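Long-range contacts in aldehyde dehydrogenase (PDB 5MYP), which probably catalyses the NAD+-dependent oxidation of aldehydes to the corresponding carboxylic acids: residues K304-E309 with D341-T346; G332-G338 with P349-I355; L393-S399 with A416-V422. All blocks are in the same frame, centred on the assembly; numbering follows the deposited sequence.

Contact 1. Residues K304-E309 with D341-T346; sequences KQQFLE and DEATLT
Asp341 OD2 draws three donors: Gln305 NE2 from the helix, and the backbone N and hydroxyl of Thr344 from its own turn. The firmer grip is local. Thr344 OG1 gives its proton to the anti lone pair of Asp341 OD2 at 2.7 Å, while Thr344 N reaches Asp341 OD2 at 3.1 Å from 33° out of the carboxylate plane. Chi1 of Thr344 (65°) sets OG1 between the backbone N and the carbonyl carbon, and from there it reaches the oxygen that Thr344 N also meets. From the helix side, Gln305 NE2 is 2.9 Å from Asp341 OD2, but the bond is bent and weak; the one to OD1 is straighter but long, and weak too. The amide comes in roughly at right angles to the aspartate chain, and since Gln305 was modelled in two conformers this link is doubtful.

Further along the helix the contact becomes van der Waals packing around Thr344. Thr344 CG2 points at the helix and lies 3.4 Å from Gln305 O. Leu308 crosses Thr344 at about a right angle, its CD1 3.6 Å from both Asp341 CB and Thr344 OG1. Glu309, bent at chi2 (-75°), slides back past the threonine with OE2 3.7 Å from Thr344 CA. Its other oxygen, OE1, is engaged in salt bridges to Arg315 and Arg66; Arg66 also bonds Thr344 O and Thr346 OG1, and so ties helix and turn together. Lys304 NZ stays 4.2 Å from Asp341 OD1, too far for a salt bridge, though its charge may still favour the carboxylate form.

Helix 304-309 thus rests on the end of a beta hairpin between strands 340-341 and 346-353: a type I turn from Glu342 to Leu345, closed by a G1 bulge at Leu345 and Thr346 opposite Asp341, with the aspartate forming an Asx motif.

Contact 2. Residues G332-G338 with P349-I355; sequences GKVAVGG and PTILTNI. Unlike the reference sequence in segment 349-355: Asn354 (reference Asp).
Lys333 and Thr353 exchange two backbone hydrogen bonds, Lys333 N to Thr353 O at 2.8 Å and Thr353 N to Lys333 O at 2.9 Å, which sets the antiparallel register. Farther along, Ile351 O takes both Ala335 N (2.9 Å) and, weakly, Val336 N, while Ile351 N returns a bond to Val336 O. Two CA-H groups add to this: Leu352 CA points at Lys333 O, and Thr350 CA at Val336 O. Past the strand end a side chain takes over, Gly338 N meeting Thr350 OG1 at 2.9 Å; the same hydroxyl is bonded to Ala348 O.

Side chains pair on both faces. On one, Val336 and Ile351 lie alongside each other, with Val336 CG2 3.6 Å from Ile351 CD1. Ile351 CG1 is anti to the carbonyl carbon (chi1 -53°), and the extended chain beyond it carries CD1 along the flank of Val336, against its CB and CG2; Leu279 and Arg283 of helix 272-287 cover this side. Lys333 runs beside Thr353 there too, its aliphatic part passing Asn354. On the other face Val334 CG2 touches Leu352 CD2 at 3.9 Å.

The one-residue shift, with Ala335 and Val336 both opposite Ile351, is a classic beta bulge. It sits in an antiparallel pair in which strand 333-336 flanks strand 346-353, itself parallel to 370-376 in the larger mixed sheet.

Contact 3. Residues L393-S399 with A416-V422; sequences LALYVFS and AVVVNDV
The Tyr396 ring has Val422 over one face, its CG1 3.8 Å from the ring centroid in a CH-pi contact, and Val418 CB at its edge, near the ring plane. Chi1 of Val422 (-56°) puts CG1 beside the backbone N, the branch that lies over the tyrosine. Phe398 carries the Asn420 backbone N over one face and Val422 CG1 at an edge, 4.0 Å from Phe398 CE1, so a single methyl serves both rings. Asp421 O approaches Tyr396 CD1 to 3.3 Å; it is buried here and has no polar partner in the model. The phenol hydroxyl bonds Ile260 O, next to the predicted nucleophile Cys259.

The backbones of the two strands pair in parallel: Leu395 N to Ala416 O, Val418 N to Leu395 O, Val397 N to Val418 O, and Asn420 N to Val397 O at 2.8 Å. Where the strand gives out, the Asn420 amide carries on. Its OD1 takes Ser399 N at 2.9 Å in the carbonyl plane, and ND2 gives to Ser399 O at 3.2 Å and to Arg462 O of the second subunit.

Strands 395-398 and 417-419, joined through helix 402-411, form a beta-alpha-beta crossover whose last strand pairs in parallel with one of the second subunit, extending the sheet across the dimer interface.

In the fold
Contacts 1 and 2 interlock along the chain: segment 341-346 falls between the two halves of contact 2, and the turn in 341-346 leads straight into strand 346-353, which also carries the second segment of contact 2. Their centres are 21 Å apart, and beyond adjoining in sequence they do not touch. Contact 3 follows later in the chain, its centre about 22 Å from that of contact 2, with about 13 Å between nearest atoms; both belong to one mixed sheet, linked through strands 370-376, 264-268 and 229-232. Contacts 1 and 2 lie away from the predicted catalytic residues. Contact 3 reaches them: the Leu393 side chain is about 4 Å from those of Cys259 and Glu223.

Contact 1. Residues K304-E309 with D341-T346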
loop_
_atom_site.group_PDB
_atom_site.type_symbol
_atom_site.label_atom_id
_atom_site.label_comp_id
_atom_site.label_asym_id
_atom_site.label_seq_id
_atom_site.Cartn_x
_atom_site.Cartn_y
_atom_site.Cartn_z
ATOM N N LYS A 304 -29.779 -10.667 40.363
ATOM C CA LYS A 304 -28.635 -9.788 40.073
ATOM C C LYS A 304 -28.052 -10.029 38.683
ATOM O O LYS A 304 -27.800 -9.073 37.937
ATOM C CB LYS A 304 -27.526 -9.947 41.122
ATOM C CG LYS A 304 -26.402 -8.922 40.985
ATOM C CD LYS A 304 -25.212 -9.223 41.872
ATOM C CE LYS A 304 -24.051 -8.311 41.511
ATOM N NZ LYS A 304 -22.887 -8.453 42.425
ATOM N N GLN A 305 -27.830 -11.301 38.352
ATOM C CA GLN A 305 -27.265 -11.677 37.057
ATOM C C GLN A 305 -28.221 -11.327 35.914
ATOM O O GLN A 305 -27.783 -10.846 34.871
ATOM C CB GLN A 305 -26.912 -13.170 37.027
ATOM C CG GLN A 305 -26.495 -13.748 38.373
ATOM C CD GLN A 305 -25.203 -13.151 38.897
ATOM O OE1 GLN A 305 -24.853 -13.327 40.064
ATOM N NE2 GLN A 305 -24.489 -12.438 38.036
ATOM N N GLN A 306 -29.521 -11.548 36.127
ATOM C CA GLN A 306 -30.553 -11.151 35.167
ATOM C C GLN A 306 -30.628 -9.627 35.004
ATOM O O GLN A 306 -30.811 -9.138 33.889
ATOM C CB GLN A 306 -31.920 -11.692 35.599
ATOM C CG GLN A 306 -33.024 -11.540 34.561
ATOM C CD GLN A 306 -34.357 -12.067 35.061
ATOM O OE1 GLN A 306 -34.449 -13.196 35.545
ATOM N NE2 GLN A 306 -35.397 -11.248 34.951
ATOM N N PHE A 307 -30.491 -8.890 36.107
ATOM C CA PHE A 307 -30.477 -7.421 36.067
ATOM C C PHE A 307 -29.316 -6.881 35.224
ATOM O O PHE A 307 -29.500 -5.947 34.432
ATOM C CB PHE A 307 -30.410 -6.839 37.489
ATOM C CG PHE A 307 -30.238 -5.347 37.531
ATOM C CD1 PHE A 307 -31.344 -4.504 37.515
ATOM C CD2 PHE A 307 -28.964 -4.782 37.598
ATOM C CE1 PHE A 307 -31.183 -3.123 37.556
ATOM C CE2 PHE A 307 -28.799 -3.407 37.621
ATOM C CZ PHE A 307 -29.909 -2.575 37.615
ATOM N N LEU A 308 -28.128 -7.455 35.412
ATOM C CA LEU A 308 -26.940 -7.026 34.668
ATOM C C LEU A 308 -27.009 -7.411 33.190
ATOM O O LEU A 308 -26.552 -6.650 32.338
ATOM C CB LEU A 308 -25.662 -7.572 35.309
ATOM C CG LEU A 308 -25.324 -7.007 36.696
ATOM C CD1 LEU A 308 -24.153 -7.763 37.301
ATOM C CD2 LEU A 308 -25.020 -5.516 36.625
ATOM N N GLU A 309 -27.589 -8.572 32.887
ATOM C CA GLU A 309 -27.787 -8.991 31.488
ATOM C C GLU A 309 -28.862 -8.168 30.770
ATOM O O GLU A 309 -28.831 -8.066 29.540
ATOM C CB GLU A 309 -28.079 -10.496 31.381
ATOM C CG GLU A 309 -26.911 -11.396 31.815
ATOM C CD GLU A 309 -25.762 -11.494 30.816
ATOM O OE1 GLU A 309 -25.687 -10.692 29.865
ATOM O OE2 GLU A 309 -24.912 -12.392 30.986
ATOM N N ASP A 341 -18.590 -8.094 37.747
ATOM C CA ASP A 341 -19.342 -9.337 37.931
ATOM C C ASP A 341 -18.894 -10.332 36.862
ATOM O O ASP A 341 -19.121 -10.110 35.665
ATOM C CB ASP A 341 -20.851 -9.101 37.825
ATOM C CG ASP A 341 -21.654 -10.372 38.037
ATOM O OD1 ASP A 341 -21.737 -10.846 39.190
ATOM O OD2 ASP A 341 -22.194 -10.902 37.044
ATOM N N GLU A 342 -18.270 -11.425 37.300
ATOM C CA GLU A 342 -17.680 -12.413 36.397
ATOM C C GLU A 342 -18.710 -13.190 35.584
ATOM O O GLU A 342 -18.516 -13.396 34.387
ATOM C CB GLU A 342 -16.801 -13.391 37.188
ATOM C CG GLU A 342 -16.040 -14.389 36.320
ATOM C CD GLU A 342 -14.867 -15.048 37.025
ATOM O OE1 GLU A 342 -14.616 -14.754 38.214
ATOM O OE2 GLU A 342 -14.189 -15.864 36.373
ATOM N N ALA A 343 -19.798 -13.610 36.228
ATOM C CA ALA A 343 -20.837 -14.420 35.572
ATOM C C ALA A 343 -21.439 -13.739 34.339
ATOM O O ALA A 343 -21.685 -14.395 33.329
ATOM C CB ALA A 343 -21.939 -14.773 36.563
ATOM N N THR A 344 -21.665 -12.427 34.435
ATOM C CA THR A 344 -22.205 -11.622 33.333
ATOM C C THR A 344 -21.124 -10.853 32.549
ATOM O O THR A 344 -21.459 -10.035 31.691
ATOM C CB THR A 344 -23.248 -10.612 33.858
ATOM O OG1 THR A 344 -22.606 -9.658 34.720
ATOM C CG2 THR A 344 -24.383 -11.331 34.612
ATOM N N LEU A 345 -19.847 -11.113 32.844
ATOM C CA LEU A 345 -18.699 -10.479 32.175
ATOM C C LEU A 345 -18.813 -8.942 32.145
ATOM O O LEU A 345 -18.628 -8.299 31.108
ATOM C CB LEU A 345 -18.519 -11.066 30.770
ATOM C CG LEU A 345 -18.260 -12.578 30.681
ATOM C CD1 LEU A 345 -18.404 -13.068 29.248
ATOM C CD2 LEU A 345 -16.882 -12.928 31.229
ATOM N N THR A 346 -19.129 -8.380 33.307
ATOM C CA THR A 346 -19.356 -6.951 33.467
ATOM C C THR A 346 -18.194 -6.355 34.246
ATOM O O THR A 346 -17.898 -6.819 35.344
ATOM C CB THR A 346 -20.666 -6.685 34.231
ATOM O OG1 THR A 346 -21.759 -7.305 33.545
ATOM C CG2 THR A 346 -20.936 -5.202 34.328
#

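Contact 2. Residues G332-G338 with P349-I355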
loop_
_atom_site.group_PDB
_atom_site.type_symbol
_atom_site.label_atom_id
_atom_site.label_comp_id
_atom_site.label_asym_id
_atom_site.label_seq_id
_atom_site.Cartn_x
_atom_site.Cartn_y
_atom_site.Cartn_z
ATOM N N GLY A 332 -2.055 -0.408 39.381
ATOM C CA GLY A 332 -2.141 0.908 40.016
ATOM C C GLY A 332 -3.191 0.975 41.111
ATOM O O GLY A 332 -3.789 -0.040 41.478
ATOM N N LYS A 333 -3.403 2.178 41.633
ATOM C CA LYS A 333 -4.435 2.440 42.633
ATOM C C LYS A 333 -5.778 2.619 41.929
ATOM O O LYS A 333 -5.893 3.456 41.034
ATOM C CB LYS A 333 -4.093 3.712 43.417
ATOM C CG LYS A 333 -5.023 4.024 44.584
ATOM C CD LYS A 333 -4.610 5.310 45.285
ATOM C CE LYS A 333 -5.265 5.456 46.653
ATOM N NZ LYS A 333 -6.749 5.540 46.580
ATOM N N VAL A 334 -6.787 1.849 42.335
ATOM C CA VAL A 334 -8.152 2.048 41.834
ATOM C C VAL A 334 -8.683 3.347 42.441
ATOM O O VAL A 334 -9.135 3.366 43.586
ATOM C CB VAL A 334 -9.085 0.858 42.169
ATOM C CG1 VAL A 334 -10.526 1.161 41.760
ATOM C CG2 VAL A 334 -8.597 -0.411 41.483
ATOM N N ALA A 335 -8.581 4.434 41.675
ATOM C CA ALA A 335 -9.057 5.750 42.104
ATOM C C ALA A 335 -10.570 5.879 41.942
ATOM O O ALA A 335 -11.235 6.475 42.791
ATOM C CB ALA A 335 -8.352 6.851 41.324
ATOM N N VAL A 336 -11.097 5.349 40.836
ATOM C CA VAL A 336 -12.535 5.349 40.556
ATOM C C VAL A 336 -12.942 3.971 40.038
ATOM O O VAL A 336 -12.266 3.404 39.181
ATOM C CB VAL A 336 -12.915 6.418 39.502
ATOM C CG1 VAL A 336 -14.415 6.397 39.203
ATOM C CG2 VAL A 336 -12.492 7.805 39.967
ATOM N N GLY A 337 -14.028 3.433 40.583
ATOM C CA GLY A 337 -14.665 2.236 40.042
ATOM C C GLY A 337 -14.112 0.914 40.551
ATOM O O GLY A 337 -13.988 0.713 41.755
ATOM N N GLY A 338 -13.791 0.012 39.625
ATOM C CA GLY A 338 -13.302 -1.326 39.960
ATOM C C GLY A 338 -14.390 -2.359 40.210
ATOM O O GLY A 338 -14.086 -3.489 40.589
ATOM N N PRO A 349 -16.277 1.027 34.101
ATOM C CA PRO A 349 -15.098 1.843 33.815
ATOM C C PRO A 349 -14.312 2.144 35.086
ATOM O O PRO A 349 -14.897 2.540 36.098
ATOM C CB PRO A 349 -15.678 3.122 33.198
ATOM C CG PRO A 349 -17.012 2.729 32.687
ATOM C CD PRO A 349 -17.511 1.661 33.610
ATOM N N THR A 350 -13.005 1.914 35.025
ATOM C CA THR A 350 -12.141 1.956 36.191
ATOM C C THR A 350 -10.929 2.826 35.890
ATOM O O THR A 350 -10.214 2.576 34.918
ATOM C CB THR A 350 -11.704 0.534 36.574
ATOM O OG1 THR A 350 -12.865 -0.239 36.913
ATOM C CG2 THR A 350 -10.726 0.539 37.748
ATOM N N ILE A 351 -10.723 3.849 36.719
ATOM C CA ILE A 351 -9.612 4.788 36.570
ATOM C C ILE A 351 -8.495 4.380 37.524
ATOM O O ILE A 351 -8.714 4.294 38.741
ATOM C CB ILE A 351 -10.039 6.240 36.883
ATOM C CG1 ILE A 351 -11.272 6.639 36.050
ATOM C CG2 ILE A 351 -8.879 7.205 36.640
ATOM C CD1 ILE A 351 -11.842 7.993 36.398
ATOM N N LEU A 352 -7.309 4.123 36.972
ATOM C CA LEU A 352 -6.134 3.769 37.764
ATOM C C LEU A 352 -5.188 4.958 37.844
ATOM O O LEU A 352 -4.926 5.610 36.831
ATOM C CB LEU A 352 -5.386 2.584 37.147
ATOM C CG LEU A 352 -6.088 1.240 36.992
ATOM C CD1 LEU A 352 -5.097 0.231 36.433
ATOM C CD2 LEU A 352 -6.671 0.751 38.310
ATOM N N THR A 353 -4.673 5.225 39.045
ATOM C CA THR A 353 -3.627 6.226 39.262
ATOM C C THR A 353 -2.405 5.546 39.881
ATOM O O THR A 353 -2.451 4.354 40.206
ATOM C CB THR A 353 -4.116 7.352 40.190
ATOM O OG1 THR A 353 -4.535 6.794 41.439
ATOM C CG2 THR A 353 -5.278 8.106 39.556
ATOM N N ASN A 354 -1.316 6.301 40.027
ATOM C CA ASN A 354 -0.066 5.795 40.616
ATOM C C ASN A 354 0.385 4.518 39.908
ATOM O O ASN A 354 0.651 3.495 40.539
ATOM C CB ASN A 354 -0.230 5.562 42.127
ATOM C CG ASN A 354 -0.699 6.802 42.869
ATOM O OD1 ASN A 354 -0.638 7.916 42.351
ATOM N ND2 ASN A 354 -1.167 6.611 44.093
ATOM N N ILE A 355 0.455 4.599 38.583
ATOM C CA ILE A 355 0.741 3.441 37.740
ATOM C C ILE A 355 2.228 3.107 37.760
ATOM O O ILE A 355 3.072 3.998 37.825
ATOM C CB ILE A 355 0.235 3.664 36.280
ATOM C CG1 ILE A 355 -1.185 3.121 36.126
ATOM C CG2 ILE A 355 1.090 2.973 35.228
ATOM C CD1 ILE A 355 -2.219 3.891 36.901
#

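Contact 3. Residues L393-S399 with A416-V422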
loop_
_atom_site.group_PDB
_atom_site.type_symbol
_atom_site.label_atom_id
_atom_site.label_comp_id
_atom_site.label_asym_id
_atom_site.label_seq_id
_atom_site.Cartn_x
_atom_site.Cartn_y
_atom_site.Cartn_z
ATOM N N LEU A 393 -3.419 3.619 16.729
ATOM C CA LEU A 393 -4.380 3.964 15.686
ATOM C C LEU A 393 -4.902 5.397 15.835
ATOM O O LEU A 393 -5.176 6.064 14.839
ATOM C CB LEU A 393 -5.548 2.975 15.696
ATOM C CG LEU A 393 -6.542 3.026 14.535
ATOM C CD1 LEU A 393 -5.838 2.897 13.190
ATOM C CD2 LEU A 393 -7.583 1.931 14.694
ATOM N N ALA A 394 -5.040 5.864 17.073
ATOM C CA ALA A 394 -5.486 7.229 17.346
ATOM C C ALA A 394 -4.624 7.872 18.426
ATOM O O ALA A 394 -4.027 7.186 19.249
ATOM C CB ALA A 394 -6.949 7.229 17.762
ATOM N N LEU A 395 -4.545 9.196 18.385
ATOM C CA LEU A 395 -3.918 9.990 19.435
ATOM C C LEU A 395 -4.830 11.177 19.697
ATOM O O LEU A 395 -5.273 11.841 18.760
ATOM C CB LEU A 395 -2.525 10.456 19.002
ATOM C CG LEU A 395 -1.726 11.327 19.986
ATOM C CD1 LEU A 395 -0.234 11.039 19.887
ATOM C CD2 LEU A 395 -1.985 12.812 19.783
ATOM N N TYR A 396 -5.098 11.445 20.969
ATOM C CA TYR A 396 -6.050 12.472 21.365
ATOM C C TYR A 396 -5.356 13.527 22.219
ATOM O O TYR A 396 -4.587 13.186 23.115
ATOM C CB TYR A 396 -7.204 11.828 22.133
ATOM C CG TYR A 396 -7.904 10.728 21.362
ATOM C CD1 TYR A 396 -8.440 10.980 20.104
ATOM C CD2 TYR A 396 -8.040 9.440 21.889
ATOM C CE1 TYR A 396 -9.083 9.985 19.382
ATOM C CE2 TYR A 396 -8.689 8.440 21.179
ATOM C CZ TYR A 396 -9.209 8.720 19.925
ATOM O OH TYR A 396 -9.873 7.749 19.210
ATOM N N VAL A 397 -5.620 14.801 21.927
ATOM C CA VAL A 397 -5.033 15.922 22.665
ATOM C C VAL A 397 -6.140 16.885 23.074
ATOM O O VAL A 397 -6.845 17.412 22.217
ATOM C CB VAL A 397 -3.990 16.692 21.819
ATOM C CG1 VAL A 397 -3.339 17.807 22.642
ATOM C CG2 VAL A 397 -2.940 15.735 21.270
ATOM N N PHE A 398 -6.297 17.099 24.377
ATOM C CA PHE A 398 -7.218 18.106 24.895
ATOM C C PHE A 398 -6.410 19.328 25.311
ATOM O O PHE A 398 -5.580 19.244 26.218
ATOM C CB PHE A 398 -8.039 17.556 26.062
ATOM C CG PHE A 398 -9.104 16.586 25.639
ATOM C CD1 PHE A 398 -8.797 15.246 25.435
ATOM C CD2 PHE A 398 -10.414 17.008 25.442
ATOM C CE1 PHE A 398 -9.777 14.344 25.040
ATOM C CE2 PHE A 398 -11.399 16.113 25.047
ATOM C CZ PHE A 398 -11.079 14.777 24.847
ATOM N N SER A 399 -6.637 20.446 24.621
ATOM C CA SER A 399 -5.887 21.683 24.843
ATOM C C SER A 399 -6.548 22.867 24.127
ATOM O O SER A 399 -7.185 22.696 23.083
ATOM C CB SER A 399 -4.437 21.524 24.359
ATOM O OG SER A 399 -3.718 22.745 24.423
ATOM N N ALA A 416 -4.245 8.568 13.450
ATOM C CA ALA A 416 -4.931 9.854 13.355
ATOM C C ALA A 416 -4.706 10.671 14.622
ATOM O O ALA A 416 -4.263 10.138 15.641
ATOM C CB ALA A 416 -6.422 9.642 13.135
ATOM N N VAL A 417 -5.006 11.965 14.535
ATOM C CA VAL A 417 -5.044 12.858 15.691
ATOM C C VAL A 417 -6.409 13.536 15.733
ATOM O O VAL A 417 -6.879 14.043 14.710
ATOM C CB VAL A 417 -3.945 13.942 15.626
ATOM C CG1 VAL A 417 -4.041 14.903 16.814
ATOM C CG2 VAL A 417 -2.573 13.295 15.562
ATOM N N VAL A 418 -7.044 13.523 16.906
ATOM C CA VAL A 418 -8.221 14.347 17.161
ATOM C C VAL A 418 -7.886 15.301 18.302
ATOM O O VAL A 418 -7.355 14.871 19.331
ATOM C CB VAL A 418 -9.480 13.525 17.518
ATOM C CG1 VAL A 418 -10.716 14.424 17.545
ATOM C CG2 VAL A 418 -9.682 12.386 16.531
ATOM N N VAL A 419 -8.177 16.588 18.112
ATOM C CA VAL A 419 -7.990 17.590 19.162
ATOM C C VAL A 419 -9.342 17.875 19.821
ATOM O O VAL A 419 -10.325 18.187 19.135
ATOM C CB VAL A 419 -7.348 18.891 18.627
ATOM C CG1 VAL A 419 -7.193 19.929 19.738
ATOM C CG2 VAL A 419 -6.001 18.589 17.980
ATOM N N ASN A 420 -9.373 17.737 21.148
ATOM C CA ASN A 420 -10.549 18.006 21.995
ATOM C C ASN A 420 -11.725 17.043 21.826
ATOM O O ASN A 420 -12.858 17.381 22.157
ATOM C CB ASN A 420 -11.008 19.474 21.876
ATOM C CG ASN A 420 -9.941 20.455 22.315
ATOM O OD1 ASN A 420 -9.178 20.184 23.239
ATOM N ND2 ASN A 420 -9.889 21.608 21.667
ATOM N N ASP A 421 -11.457 15.831 21.348
ATOM C CA ASP A 421 -12.467 14.771 21.330
ATOM C C ASP A 421 -11.793 13.416 21.136
ATOM O O ASP A 421 -10.578 13.344 20.941
ATOM C CB ASP A 421 -13.509 15.022 20.219
ATOM C CG ASP A 421 -14.928 14.640 20.636
ATOM O OD1 ASP A 421 -15.107 13.641 21.370
ATOM O OD2 ASP A 421 -15.878 15.338 20.225
ATOM N N VAL A 422 -12.590 12.354 21.210
ATOM C CA VAL A 422 -12.123 10.984 20.976
ATOM C C VAL A 422 -13.102 10.255 20.052
ATOM O O VAL A 422 -14.283 10.603 20.009
ATOM C CB VAL A 422 -11.948 10.198 22.302
ATOM C CG1 VAL A 422 -10.999 10.932 23.247
ATOM C CG2 VAL A 422 -13.286 9.946 22.995
#